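Local coordinates for protein transcriptional regulator, LacI family (Burkholderia phymatum, PDB 2RGY) that probably regulates transcription by binding DNA as a LacI-family repressor-like protein, with a periplasmic-binding-protein-like sensor domain that probably recognises a small sugar-like effector, at residues V133-F138 / V164-S169; S239-T244 / P271-M276; L13-F18 / V72-D77. One frame throughout, in Å; residues are numbered along the deposited sequence.

Contact 1: residues V133-F138 / V164-S169; sequences VISGPF and VPLIES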
ATOM      1  N   VAL A 133     -10.653  12.496  18.889  1.00 16.24           N
ATOM      2  CA  VAL A 133     -10.893  11.654  17.727  1.00 16.39           C
ATOM      3  C   VAL A 133     -10.600  12.328  16.387  1.00 17.02           C
ATOM      4  O   VAL A 133     -10.940  13.490  16.176  1.00 18.81           O
ATOM      5  CB  VAL A 133     -12.357  11.175  17.671  1.00 16.42           C
ATOM      6  CG1 VAL A 133     -12.554  10.289  16.455  1.00 16.96           C
ATOM      7  CG2 VAL A 133     -12.734  10.434  18.954  1.00 17.50           C
ATOM      8  N   ILE A 134      -9.957  11.587  15.493  1.00 18.60           N
ATOM      9  CA  ILE A 134      -9.666  12.064  14.147  1.00 19.23           C
ATOM     10  C   ILE A 134     -10.422  11.060  13.289  1.00 18.76           C
ATOM     11  O   ILE A 134     -10.045   9.893  13.224  1.00 18.93           O
ATOM     12  CB  ILE A 134      -8.159  11.996  13.818  1.00 19.78           C
ATOM     13  CG1 ILE A 134      -7.401  13.052  14.629  1.00 20.02           C
ATOM     14  CG2 ILE A 134      -7.948  12.219  12.322  1.00 20.51           C
ATOM     15  CD1 ILE A 134      -5.903  13.014  14.428  1.00 21.01           C
ATOM     16  N   SER A 135     -11.502  11.499  12.652  1.00 20.52           N
ATOM     17  CA  SER A 135     -12.299  10.581  11.850  1.00 21.87           C
ATOM     18  C   SER A 135     -12.193  10.749  10.346  1.00 21.39           C
ATOM     19  O   SER A 135     -11.418  11.567   9.841  1.00 20.07           O
ATOM     20  CB  SER A 135     -13.773  10.681  12.255  1.00 24.97           C
ATOM     21  OG  SER A 135     -14.440  11.733  11.565  1.00 26.67           O
ATOM     22  N   GLY A 136     -12.978   9.937   9.639  1.00 20.50           N
ATOM     23  CA  GLY A 136     -13.022  10.013   8.197  1.00 20.91           C
ATOM     24  C   GLY A 136     -14.165  10.947   7.877  1.00 21.85           C
ATOM     25  O   GLY A 136     -14.709  11.575   8.787  1.00 21.55           O
ATOM     26  N   PRO A 137     -14.552  11.078   6.603  1.00 23.18           N
ATOM     27  CA  PRO A 137     -15.657  11.976   6.273  1.00 23.22           C
ATOM     28  C   PRO A 137     -16.935  11.605   7.013  1.00 23.79           C
ATOM     29  O   PRO A 137     -17.264  10.427   7.172  1.00 22.45           O
ATOM     30  CB  PRO A 137     -15.794  11.824   4.756  1.00 24.95           C
ATOM     31  CG  PRO A 137     -15.189  10.475   4.469  1.00 25.44           C
ATOM     32  CD  PRO A 137     -14.007  10.441   5.393  1.00 24.26           C
ATOM     33  N   PHE A 138     -17.648  12.628   7.466  1.00 25.17           N
ATOM     34  CA  PHE A 138     -18.893  12.430   8.187  1.00 27.80           C
ATOM     35  C   PHE A 138     -19.949  11.769   7.312  1.00 29.03           C
ATOM     36  O   PHE A 138     -20.905  11.183   7.827  1.00 28.92           O
ATOM     37  CB  PHE A 138     -19.410  13.771   8.711  1.00 29.09           C
ATOM     38  CG  PHE A 138     -18.633  14.304   9.898  1.00 31.75           C
ATOM     39  CD1 PHE A 138     -18.814  15.618  10.327  1.00 32.16           C
ATOM     40  CD2 PHE A 138     -17.719  13.485  10.589  1.00 32.09           C
ATOM     41  CE1 PHE A 138     -18.098  16.126  11.422  1.00 31.53           C
ATOM     42  CE2 PHE A 138     -16.996  13.970  11.682  1.00 30.35           C
ATOM     43  CZ  PHE A 138     -17.187  15.300  12.102  1.00 32.69           C
ATOM     44  N   VAL A 164     -15.996  15.969  23.399  1.00 22.49           N
ATOM     45  CA  VAL A 164     -14.818  15.323  22.824  1.00 21.12           C
ATOM     46  C   VAL A 164     -14.345  15.959  21.520  1.00 20.50           C
ATOM     47  O   VAL A 164     -15.090  16.016  20.544  1.00 19.36           O
ATOM     48  CB  VAL A 164     -15.100  13.818  22.566  1.00 20.21           C
ATOM     49  CG1 VAL A 164     -13.911  13.162  21.873  1.00 18.68           C
ATOM     50  CG2 VAL A 164     -15.403  13.120  23.879  1.00 18.23           C
ATOM     51  N   PRO A 165     -13.103  16.463  21.497  1.00 21.24           N
ATOM     52  CA  PRO A 165     -12.596  17.074  20.263  1.00 22.64           C
ATOM     53  C   PRO A 165     -12.634  16.050  19.121  1.00 23.06           C
ATOM     54  O   PRO A 165     -12.135  14.931  19.253  1.00 23.83           O
ATOM     55  CB  PRO A 165     -11.176  17.507  20.639  1.00 22.51           C
ATOM     56  CG  PRO A 165     -10.835  16.657  21.838  1.00 24.80           C
ATOM     57  CD  PRO A 165     -12.134  16.617  22.594  1.00 22.36           C
ATOM     58  N   LEU A 166     -13.241  16.447  18.011  1.00 22.14           N
ATOM     59  CA  LEU A 166     -13.403  15.586  16.854  1.00 24.22           C
ATOM     60  C   LEU A 166     -13.012  16.345  15.589  1.00 24.78           C
ATOM     61  O   LEU A 166     -13.641  17.342  15.238  1.00 25.65           O
ATOM     62  CB  LEU A 166     -14.870  15.144  16.774  1.00 26.44           C
ATOM     63  CG  LEU A 166     -15.366  14.049  15.821  1.00 28.18           C
ATOM     64  CD1 LEU A 166     -14.811  14.305  14.442  1.00 29.28           C
ATOM     65  CD2 LEU A 166     -14.953  12.671  16.313  1.00 29.07           C
ATOM     66  N   ILE A 167     -11.972  15.877  14.907  1.00 24.85           N
ATOM     67  CA  ILE A 167     -11.522  16.514  13.669  1.00 24.44           C
ATOM     68  C   ILE A 167     -11.958  15.645  12.491  1.00 24.09           C
ATOM     69  O   ILE A 167     -11.598  14.474  12.425  1.00 23.65           O
ATOM     70  CB  ILE A 167      -9.984  16.630  13.613  1.00 25.60           C
ATOM     71  CG1 ILE A 167      -9.433  17.183  14.930  1.00 27.85           C
ATOM     72  CG2 ILE A 167      -9.586  17.543  12.475  1.00 24.18           C
ATOM     73  CD1 ILE A 167      -9.826  18.629  15.214  1.00 28.12           C
ATOM     74  N   GLU A 168     -12.737  16.204  11.570  1.00 24.18           N
ATOM     75  CA  GLU A 168     -13.177  15.445  10.404  1.00 24.45           C
ATOM     76  C   GLU A 168     -12.022  15.423   9.405  1.00 24.12           C
ATOM     77  O   GLU A 168     -11.416  16.460   9.128  1.00 22.69           O
ATOM     78  CB  GLU A 168     -14.395  16.102   9.750  1.00 25.02           C
ATOM     79  CG  GLU A 168     -15.147  15.182   8.788  1.00 28.28           C
ATOM     80  CD  GLU A 168     -16.112  15.932   7.874  1.00 31.30           C
ATOM     81  OE1 GLU A 168     -16.636  16.999   8.277  1.00 33.53           O
ATOM     82  OE2 GLU A 168     -16.364  15.447   6.753  1.00 31.86           O
ATOM     83  N   SER A 169     -11.711  14.241   8.877  1.00 23.61           N
ATOM     84  CA  SER A 169     -10.632  14.120   7.903  1.00 22.92           C
ATOM     85  C   SER A 169     -11.055  13.248   6.714  1.00 23.62           C
ATOM     86  O   SER A 169     -12.243  12.991   6.532  1.00 22.34           O
ATOM     87  CB  SER A 169      -9.373  13.559   8.563  1.00 23.10           C
ATOM     88  OG  SER A 169      -8.263  13.736   7.706  1.00 24.19           O
TER
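F138 packs on E168 and L166, and L166 also presses on V133, where strands 131-135 and 166-168 lie side by side, the two parallel strands of a beta-alpha-beta crossover unit whose connecting helix is 141-155. V133, I134 and S135 stand in register with L166, I167 and E168. Strand 166-168 is an outermost strand of the chain's mixed sheet.

The side-chain contact centres on the F138 ring. E168 CG lies over the middle of one face, 3.6 Å from the F138 ring centroid, a CH-pi contact, and the carboxylate plane is only 18° from the ring plane, so the two flat groups stack. E168 reaches this place with CG anti to its backbone N (chi1 -164°) and the chain extended beyond. Its far end is gripped too: the backbone N-H of F138 donates to E168 OE2 at 3.2 Å, nearly straight at 171°, arriving from above the carboxylate plane. The two branches of L166 divide their work: CD1 comes to the ring edge, 3.5 Å from F138 CZ, while CD2 presses on V133, with L166 CD2 and V133 CB a tight 3.3 Å apart.

Behind these groups the backbone ladder fixes the spacing. V133 N bonds to P165 O at 2.9 Å, I167 N to V133 O at 2.9 Å, and S135 N to I167 O at 3.0 Å; the next bond, S169 N to S135 O, is weak. Further out, L147 and F150 of helix 141-155 pack on V133, whereas A179 of helix 173-186 touches I134 and I167 on the other face. Where the strand gives way to the loop, S135 OG donates to G136 O at 2.8 Å, in the carbonyl plane and on a lone pair.

Contact 2: residues S239-T244 / P271-M276; sequences SVHIPT and PVTVSM
S239 and S275 form the first of two antiparallel hydrogen-bonded pairs, and both of its bonds are present: S275 N to S239 O at 2.7 Å and S239 N to S275 O at 3.1 Å. The second pair, H241 with T273, is lopsided. H241 N reaches T273 O at a short 2.6 Å, but the return bond from T273 N to H241 O is weak at 3.4 Å. V240 and V274 make the non-hydrogen-bonded pair between them. The strand directions differ by 137°, well short of the 180° of a straight antiparallel pair, in keeping with strong twisting at this end.

Apolar contacts gather on V272 CG2. It touches V240 CG1 at 3.5 Å, the two side chains crossing, and I242 CD1 at 3.7 Å, where they run alongside. The V272 rotation (chi1 61°) holds CG1 between the backbone N and the carbonyl carbon and thereby turns CG2 to the opposite strand. L118 of helix 112-125 packs against V272 and V274.

Strand 273-275 is the lone antiparallel member of the mixed sheet, added at its edge beside 238-241 in this periplasmic-binding-protein-like fold.

Polar groups lie on the face of S239, H241, T273 and S275. H241 CB passes S275 OG at 3.6 Å, and D226 OD2 is hydrogen-bonded to both H241 ND1 and S275 OG, tying the strands through a shared carboxylate; S239 OG pairs with D198 OD1. Beyond the strand, P243 centres an inverse gamma turn, with T244 N bonded to I242 O at 2.7 Å, and occupies the N-cap position of helix 244-260.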
ATOM      1  N   SER A 239      -4.442  -1.507  17.245  1.00 17.86           N
ATOM      2  CA  SER A 239      -5.532  -1.226  16.328  1.00 18.09           C
ATOM      3  C   SER A 239      -6.702  -2.189  16.432  1.00 18.32           C
ATOM      4  O   SER A 239      -6.536  -3.339  16.819  1.00 20.14           O
ATOM      5  CB  SER A 239      -4.979  -1.249  14.895  1.00 18.16           C
ATOM      6  OG  SER A 239      -5.969  -0.966  13.921  1.00 20.63           O
ATOM      7  N   VAL A 240      -7.887  -1.697  16.089  1.00 18.14           N
ATOM      8  CA  VAL A 240      -9.089  -2.513  16.086  1.00 18.56           C
ATOM      9  C   VAL A 240      -8.978  -3.383  14.828  1.00 19.46           C
ATOM     10  O   VAL A 240      -8.817  -2.875  13.712  1.00 17.75           O
ATOM     11  CB  VAL A 240     -10.356  -1.634  16.007  1.00 17.60           C
ATOM     12  CG1 VAL A 240     -11.582  -2.500  15.804  1.00 17.49           C
ATOM     13  CG2 VAL A 240     -10.499  -0.809  17.286  1.00 17.26           C
ATOM     14  N   HIS A 241      -9.044  -4.696  15.017  1.00 19.30           N
ATOM     15  CA  HIS A 241      -8.926  -5.624  13.905  1.00 21.17           C
ATOM     16  C   HIS A 241     -10.240  -5.902  13.174  1.00 22.35           C
ATOM     17  O   HIS A 241     -11.168  -6.471  13.745  1.00 24.39           O
ATOM     18  CB  HIS A 241      -8.357  -6.953  14.383  1.00 23.12           C
ATOM     19  CG  HIS A 241      -8.217  -7.957  13.285  1.00 25.84           C
ATOM     20  ND1 HIS A 241      -7.165  -7.937  12.397  1.00 27.73           N
ATOM     21  CD2 HIS A 241      -9.028  -8.966  12.892  1.00 26.91           C
ATOM     22  CE1 HIS A 241      -7.332  -8.895  11.502  1.00 28.07           C
ATOM     23  NE2 HIS A 241      -8.456  -9.533  11.778  1.00 26.35           N
ATOM     24  N   ILE A 242     -10.293  -5.518  11.904  1.00 22.35           N
ATOM     25  CA  ILE A 242     -11.471  -5.713  11.055  1.00 23.10           C
ATOM     26  C   ILE A 242     -11.201  -6.890  10.111  1.00 23.16           C
ATOM     27  O   ILE A 242     -10.177  -6.912   9.428  1.00 23.35           O
ATOM     28  CB  ILE A 242     -11.748  -4.450  10.204  1.00 23.78           C
ATOM     29  CG1 ILE A 242     -12.098  -3.269  11.116  1.00 23.41           C
ATOM     30  CG2 ILE A 242     -12.872  -4.720   9.215  1.00 23.81           C
ATOM     31  CD1 ILE A 242     -13.348  -3.503  11.980  1.00 26.29           C
ATOM     32  N   PRO A 243     -12.125  -7.869  10.043  1.00 22.36           N
ATOM     33  CA  PRO A 243     -11.959  -9.046   9.180  1.00 23.40           C
ATOM     34  C   PRO A 243     -12.200  -8.734   7.710  1.00 22.48           C
ATOM     35  O   PRO A 243     -13.134  -9.243   7.102  1.00 21.56           O
ATOM     36  CB  PRO A 243     -12.989 -10.018   9.743  1.00 22.89           C
ATOM     37  CG  PRO A 243     -14.132  -9.103  10.026  1.00 23.62           C
ATOM     38  CD  PRO A 243     -13.462  -7.873  10.662  1.00 23.03           C
ATOM     39  N   THR A 244     -11.329  -7.912   7.144  1.00 23.21           N
ATOM     40  CA  THR A 244     -11.443  -7.499   5.754  1.00 23.09           C
ATOM     41  C   THR A 244     -11.188  -8.606   4.742  1.00 22.20           C
ATOM     42  O   THR A 244     -11.902  -8.709   3.746  1.00 24.06           O
ATOM     43  CB  THR A 244     -10.490  -6.322   5.481  1.00 23.44           C
ATOM     44  OG1 THR A 244     -10.934  -5.189   6.240  1.00 23.86           O
ATOM     45  CG2 THR A 244     -10.465  -5.970   3.997  1.00 22.45           C
ATOM     46  N   PRO A 271     -15.833 -11.956  13.882  1.00 26.78           N
ATOM     47  CA  PRO A 271     -15.650 -11.063  15.017  1.00 27.67           C
ATOM     48  C   PRO A 271     -14.619  -9.970  14.803  1.00 27.16           C
ATOM     49  O   PRO A 271     -13.688 -10.098  14.007  1.00 24.97           O
ATOM     50  CB  PRO A 271     -15.275 -12.025  16.148  1.00 27.06           C
ATOM     51  CG  PRO A 271     -14.467 -13.055  15.440  1.00 28.73           C
ATOM     52  CD  PRO A 271     -15.260 -13.289  14.153  1.00 28.50           C
ATOM     53  N   VAL A 272     -14.835  -8.871  15.507  1.00 28.02           N
ATOM     54  CA  VAL A 272     -13.923  -7.752  15.473  1.00 26.84           C
ATOM     55  C   VAL A 272     -13.243  -7.838  16.840  1.00 25.92           C
ATOM     56  O   VAL A 272     -13.891  -8.104  17.858  1.00 24.64           O
ATOM     57  CB  VAL A 272     -14.687  -6.431  15.323  1.00 28.07           C
ATOM     58  CG1 VAL A 272     -15.611  -6.252  16.499  1.00 29.68           C
ATOM     59  CG2 VAL A 272     -13.719  -5.268  15.229  1.00 28.80           C
ATOM     60  N   THR A 273     -11.934  -7.656  16.856  1.00 24.28           N
ATOM     61  CA  THR A 273     -11.172  -7.718  18.092  1.00 24.13           C
ATOM     62  C   THR A 273     -10.168  -6.574  18.093  1.00 24.53           C
ATOM     63  O   THR A 273     -10.112  -5.784  17.144  1.00 24.16           O
ATOM     64  CB  THR A 273     -10.392  -9.033  18.194  1.00 24.73           C
ATOM     65  OG1 THR A 273      -9.570  -9.182  17.030  1.00 25.30           O
ATOM     66  CG2 THR A 273     -11.353 -10.225  18.298  1.00 24.22           C
ATOM     67  N   VAL A 274      -9.384  -6.475  19.158  1.00 23.04           N
ATOM     68  CA  VAL A 274      -8.380  -5.427  19.236  1.00 22.51           C
ATOM     69  C   VAL A 274      -6.992  -6.034  19.238  1.00 21.73           C
ATOM     70  O   VAL A 274      -6.693  -6.928  20.029  1.00 22.19           O
ATOM     71  CB  VAL A 274      -8.550  -4.568  20.493  1.00 23.05           C
ATOM     72  CG1 VAL A 274      -7.393  -3.606  20.620  1.00 23.69           C
ATOM     73  CG2 VAL A 274      -9.844  -3.788  20.404  1.00 26.16           C
ATOM     74  N   SER A 275      -6.150  -5.557  18.332  1.00 20.65           N
ATOM     75  CA  SER A 275      -4.789  -6.046  18.253  1.00 21.62           C
ATOM     76  C   SER A 275      -3.936  -5.152  19.141  1.00 21.34           C
ATOM     77  O   SER A 275      -3.540  -4.061  18.743  1.00 21.77           O
ATOM     78  CB  SER A 275      -4.302  -6.006  16.806  1.00 22.89           C
ATOM     79  OG  SER A 275      -5.129  -6.828  16.002  1.00 24.08           O
HETATM   80  N   MSE A 276      -3.684  -5.616  20.358  1.00 22.32           N
HETATM   81  CA  MSE A 276      -2.901  -4.853  21.318  1.00 22.83           C
HETATM   82  C   MSE A 276      -1.424  -4.869  20.979  1.00 23.02           C
HETATM   83  O   MSE A 276      -0.807  -5.932  20.906  1.00 21.82           O
HETATM   84  CB  MSE A 276      -3.092  -5.410  22.736  1.00 23.49           C
HETATM   85  CG  MSE A 276      -4.397  -5.029  23.428  1.00 27.12           C
HETATM   86 SE   MSE A 276      -4.594  -3.252  23.795  1.00 27.32          SE
HETATM   87  CE  MSE A 276      -3.028  -2.851  24.506  1.00 26.53           C
TER

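Contact 3: residues L13-F18 / V72-D77; sequences LFVPTF and VVISHD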
ATOM      1  N   LEU A  13     -13.800  -4.832 -10.631  1.00 16.95           N
ATOM      2  CA  LEU A  13     -13.599  -4.421  -9.247  1.00 17.49           C
ATOM      3  C   LEU A  13     -13.269  -2.938  -9.118  1.00 15.70           C
ATOM      4  O   LEU A  13     -12.312  -2.456  -9.720  1.00 15.18           O
ATOM      5  CB  LEU A  13     -12.461  -5.225  -8.612  1.00 16.73           C
ATOM      6  CG  LEU A  13     -11.921  -4.685  -7.280  1.00 17.23           C
ATOM      7  CD1 LEU A  13     -13.012  -4.689  -6.218  1.00 17.13           C
ATOM      8  CD2 LEU A  13     -10.745  -5.543  -6.829  1.00 20.56           C
ATOM      9  N   PHE A  14     -14.062  -2.215  -8.339  1.00 15.75           N
ATOM     10  CA  PHE A  14     -13.778  -0.806  -8.127  1.00 16.65           C
ATOM     11  C   PHE A  14     -13.296  -0.565  -6.701  1.00 16.83           C
ATOM     12  O   PHE A  14     -13.906  -1.031  -5.739  1.00 16.88           O
ATOM     13  CB  PHE A  14     -15.003   0.072  -8.349  1.00 14.85           C
ATOM     14  CG  PHE A  14     -14.772   1.508  -7.969  1.00 17.37           C
ATOM     15  CD1 PHE A  14     -14.143   2.380  -8.854  1.00 15.80           C
ATOM     16  CD2 PHE A  14     -15.129   1.976  -6.698  1.00 17.34           C
ATOM     17  CE1 PHE A  14     -13.865   3.707  -8.485  1.00 17.33           C
ATOM     18  CE2 PHE A  14     -14.858   3.298  -6.313  1.00 17.88           C
ATOM     19  CZ  PHE A  14     -14.222   4.167  -7.212  1.00 15.70           C
ATOM     20  N   VAL A  15     -12.194   0.162  -6.581  1.00 17.27           N
ATOM     21  CA  VAL A  15     -11.639   0.535  -5.291  1.00 18.52           C
ATOM     22  C   VAL A  15     -11.320   2.021  -5.452  1.00 19.73           C
ATOM     23  O   VAL A  15     -10.862   2.458  -6.515  1.00 19.88           O
ATOM     24  CB  VAL A  15     -10.352  -0.247  -4.952  1.00 17.73           C
ATOM     25  CG1 VAL A  15     -10.677  -1.712  -4.736  1.00 20.69           C
ATOM     26  CG2 VAL A  15      -9.333  -0.085  -6.068  1.00 18.99           C
ATOM     27  N   PRO A  16     -11.578   2.821  -4.413  1.00 20.72           N
ATOM     28  CA  PRO A  16     -11.306   4.260  -4.495  1.00 22.35           C
ATOM     29  C   PRO A  16      -9.838   4.637  -4.662  1.00 23.62           C
ATOM     30  O   PRO A  16      -9.533   5.784  -4.995  1.00 25.35           O
ATOM     31  CB  PRO A  16     -11.907   4.795  -3.203  1.00 21.51           C
ATOM     32  CG  PRO A  16     -11.765   3.635  -2.258  1.00 23.29           C
ATOM     33  CD  PRO A  16     -12.154   2.461  -3.107  1.00 20.84           C
ATOM     34  N   THR A  17      -8.936   3.681  -4.446  1.00 23.16           N
ATOM     35  CA  THR A  17      -7.496   3.928  -4.574  1.00 23.94           C
ATOM     36  C   THR A  17      -6.719   2.620  -4.414  1.00 23.13           C
ATOM     37  O   THR A  17      -7.204   1.689  -3.777  1.00 23.66           O
ATOM     38  CB  THR A  17      -7.018   4.945  -3.501  1.00 26.17           C
ATOM     39  OG1 THR A  17      -5.641   5.283  -3.720  1.00 27.84           O
ATOM     40  CG2 THR A  17      -7.180   4.362  -2.102  1.00 27.46           C
ATOM     41  N   PHE A  18      -5.535   2.540  -5.015  1.00 22.28           N
ATOM     42  CA  PHE A  18      -4.702   1.340  -4.921  1.00 23.73           C
ATOM     43  C   PHE A  18      -3.807   1.378  -3.692  1.00 25.32           C
ATOM     44  O   PHE A  18      -3.127   0.399  -3.390  1.00 25.76           O
ATOM     45  CB  PHE A  18      -3.805   1.206  -6.153  1.00 24.70           C
ATOM     46  CG  PHE A  18      -4.542   0.891  -7.417  1.00 25.17           C
ATOM     47  CD1 PHE A  18      -5.062  -0.386  -7.634  1.00 26.85           C
ATOM     48  CD2 PHE A  18      -4.696   1.864  -8.407  1.00 26.22           C
ATOM     49  CE1 PHE A  18      -5.731  -0.700  -8.828  1.00 28.33           C
ATOM     50  CE2 PHE A  18      -5.362   1.575  -9.611  1.00 27.88           C
ATOM     51  CZ  PHE A  18      -5.883   0.284  -9.825  1.00 28.79           C
ATOM     52  N   VAL A  72     -17.612  -5.983  -8.375  1.00 14.63           N
ATOM     53  CA  VAL A  72     -17.390  -5.837  -6.943  1.00 14.56           C
ATOM     54  C   VAL A  72     -17.155  -4.353  -6.696  1.00 15.31           C
ATOM     55  O   VAL A  72     -16.315  -3.728  -7.345  1.00 17.58           O
ATOM     56  CB  VAL A  72     -16.154  -6.628  -6.466  1.00 14.36           C
ATOM     57  CG1 VAL A  72     -15.964  -6.429  -4.976  1.00 12.73           C
ATOM     58  CG2 VAL A  72     -16.322  -8.113  -6.786  1.00 13.51           C
ATOM     59  N   VAL A  73     -17.882  -3.785  -5.749  1.00 15.29           N
ATOM     60  CA  VAL A  73     -17.747  -2.365  -5.498  1.00 17.52           C
ATOM     61  C   VAL A  73     -17.590  -1.953  -4.049  1.00 15.98           C
ATOM     62  O   VAL A  73     -18.332  -2.406  -3.187  1.00 16.60           O
ATOM     63  CB  VAL A  73     -18.966  -1.602  -6.084  1.00 16.50           C
ATOM     64  CG1 VAL A  73     -18.873  -0.128  -5.761  1.00 18.39           C
ATOM     65  CG2 VAL A  73     -19.039  -1.823  -7.578  1.00 17.20           C
ATOM     66  N   ILE A  74     -16.597  -1.106  -3.790  1.00 18.66           N
ATOM     67  CA  ILE A  74     -16.385  -0.563  -2.455  1.00 19.51           C
ATOM     68  C   ILE A  74     -16.085   0.919  -2.610  1.00 20.92           C
ATOM     69  O   ILE A  74     -15.179   1.308  -3.341  1.00 20.49           O
ATOM     70  CB  ILE A  74     -15.223  -1.240  -1.683  1.00 19.66           C
ATOM     71  CG1 ILE A  74     -15.056  -0.564  -0.315  1.00 21.48           C
ATOM     72  CG2 ILE A  74     -13.935  -1.155  -2.458  1.00 18.44           C
ATOM     73  CD1 ILE A  74     -14.061  -1.261   0.603  1.00 22.28           C
ATOM     74  N   SER A  75     -16.874   1.742  -1.932  1.00 22.12           N
ATOM     75  CA  SER A  75     -16.705   3.184  -1.986  1.00 23.61           C
ATOM     76  C   SER A  75     -17.564   3.820  -0.918  1.00 23.44           C
ATOM     77  O   SER A  75     -18.716   3.439  -0.730  1.00 23.78           O
ATOM     78  CB  SER A  75     -17.123   3.717  -3.359  1.00 24.94           C
ATOM     79  OG  SER A  75     -17.263   5.133  -3.349  1.00 26.65           O
ATOM     80  N   HIS A  76     -16.995   4.782  -0.202  1.00 25.98           N
ATOM     81  CA  HIS A  76     -17.746   5.475   0.827  1.00 26.56           C
ATOM     82  C   HIS A  76     -18.140   6.854   0.314  1.00 25.60           C
ATOM     83  O   HIS A  76     -18.687   7.665   1.061  1.00 25.63           O
ATOM     84  CB  HIS A  76     -16.912   5.595   2.103  1.00 29.28           C
ATOM     85  CG  HIS A  76     -15.665   6.405   1.933  1.00 31.77           C
ATOM     86  ND1 HIS A  76     -15.693   7.750   1.622  1.00 32.99           N
ATOM     87  CD2 HIS A  76     -14.361   6.067   2.035  1.00 32.57           C
ATOM     88  CE1 HIS A  76     -14.453   8.202   1.544  1.00 33.00           C
ATOM     89  NE2 HIS A  76     -13.626   7.204   1.789  1.00 33.56           N
ATOM     90  N   ASP A  77     -17.850   7.114  -0.960  1.00 24.48           N
ATOM     91  CA  ASP A  77     -18.179   8.391  -1.598  1.00 25.23           C
ATOM     92  C   ASP A  77     -19.526   8.291  -2.312  1.00 25.59           C
ATOM     93  O   ASP A  77     -20.196   9.296  -2.546  1.00 25.31           O
ATOM     94  CB  ASP A  77     -17.111   8.778  -2.627  1.00 27.00           C
ATOM     95  CG  ASP A  77     -15.783   9.129  -1.993  1.00 29.97           C
ATOM     96  OD1 ASP A  77     -15.704  10.173  -1.320  1.00 31.50           O
ATOM     97  OD2 ASP A  77     -14.811   8.364  -2.167  1.00 29.55           O
TER
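Two neighbouring strands of the all-parallel sheet, 10-14 and 70-73, pair here through L13 with V72 and F14 with V73, at the ends from which the chains run into loops, as in Rossmann-like alpha/beta folds. F14 N gives a nearly straight bond to V72 O (2.9 Å, 168°). The next rung, I74 N to F14 O, is weak at 3.3 Å, and the CA-CA separations widen from 4.7 Å at L13 and V72 to 6.0 Å at P16 and S75, evidence that the segments splay as they leave the sheet.

Side chains pack on both faces of the pair. On one face L13 CD1 meets V72 CG1 at 3.6 Å, the two side chains crossing. On the other, the F14 ring turns its edge to the second segment: I74 O lies near the ring plane, 3.4 Å from F14 CD2, and S75 CB, also near that plane, is 3.7 Å from F14 CE2. With CG anti to the backbone N (chi1 173°), the ring runs along the strands far enough to reach S75. The same carbonyl oxygen is approached by P16, whose CD stands 3.2 Å from I74 O, and the V15 and I74 side chains cross, CG1 of V15 against CG2 of I74. S75 OG accepts from D77 N, closing an ST turn.

The pairing is buried between two helix layers: A56 and A59 of helix 52-65 pack on F14, while L27 of helix 21-36 meets L13 and I26 meets I74. Strand 40-44 bonds to L13 and V15 on the outer side, strand 93-96 flanks V72 and V73, and F18 packs on L27 of the second subunit.

Contacts 1 and 2 belong to one mixed sheet, at its outermost strands 166-168 and 273-275, with centres 20 Å apart and nearest atoms about 11 Å apart. Contact 3 belongs to the other, parallel sheet, its centre 22 Å from that of contact 1 and 21 Å from that of contact 2. Contacts 1 and 3 touch through the loops that follow their strands: P137 CG packs 3.8 Å from H76 CE1, and F171 meets both residues. Contacts 2 and 3 do not touch, their nearest atoms being about 7 Å apart. In relatives of this fold the effector binds between two such sheet-bearing lobes, so the strand-end loops of contacts 1 and 3 probably lie near that cleft.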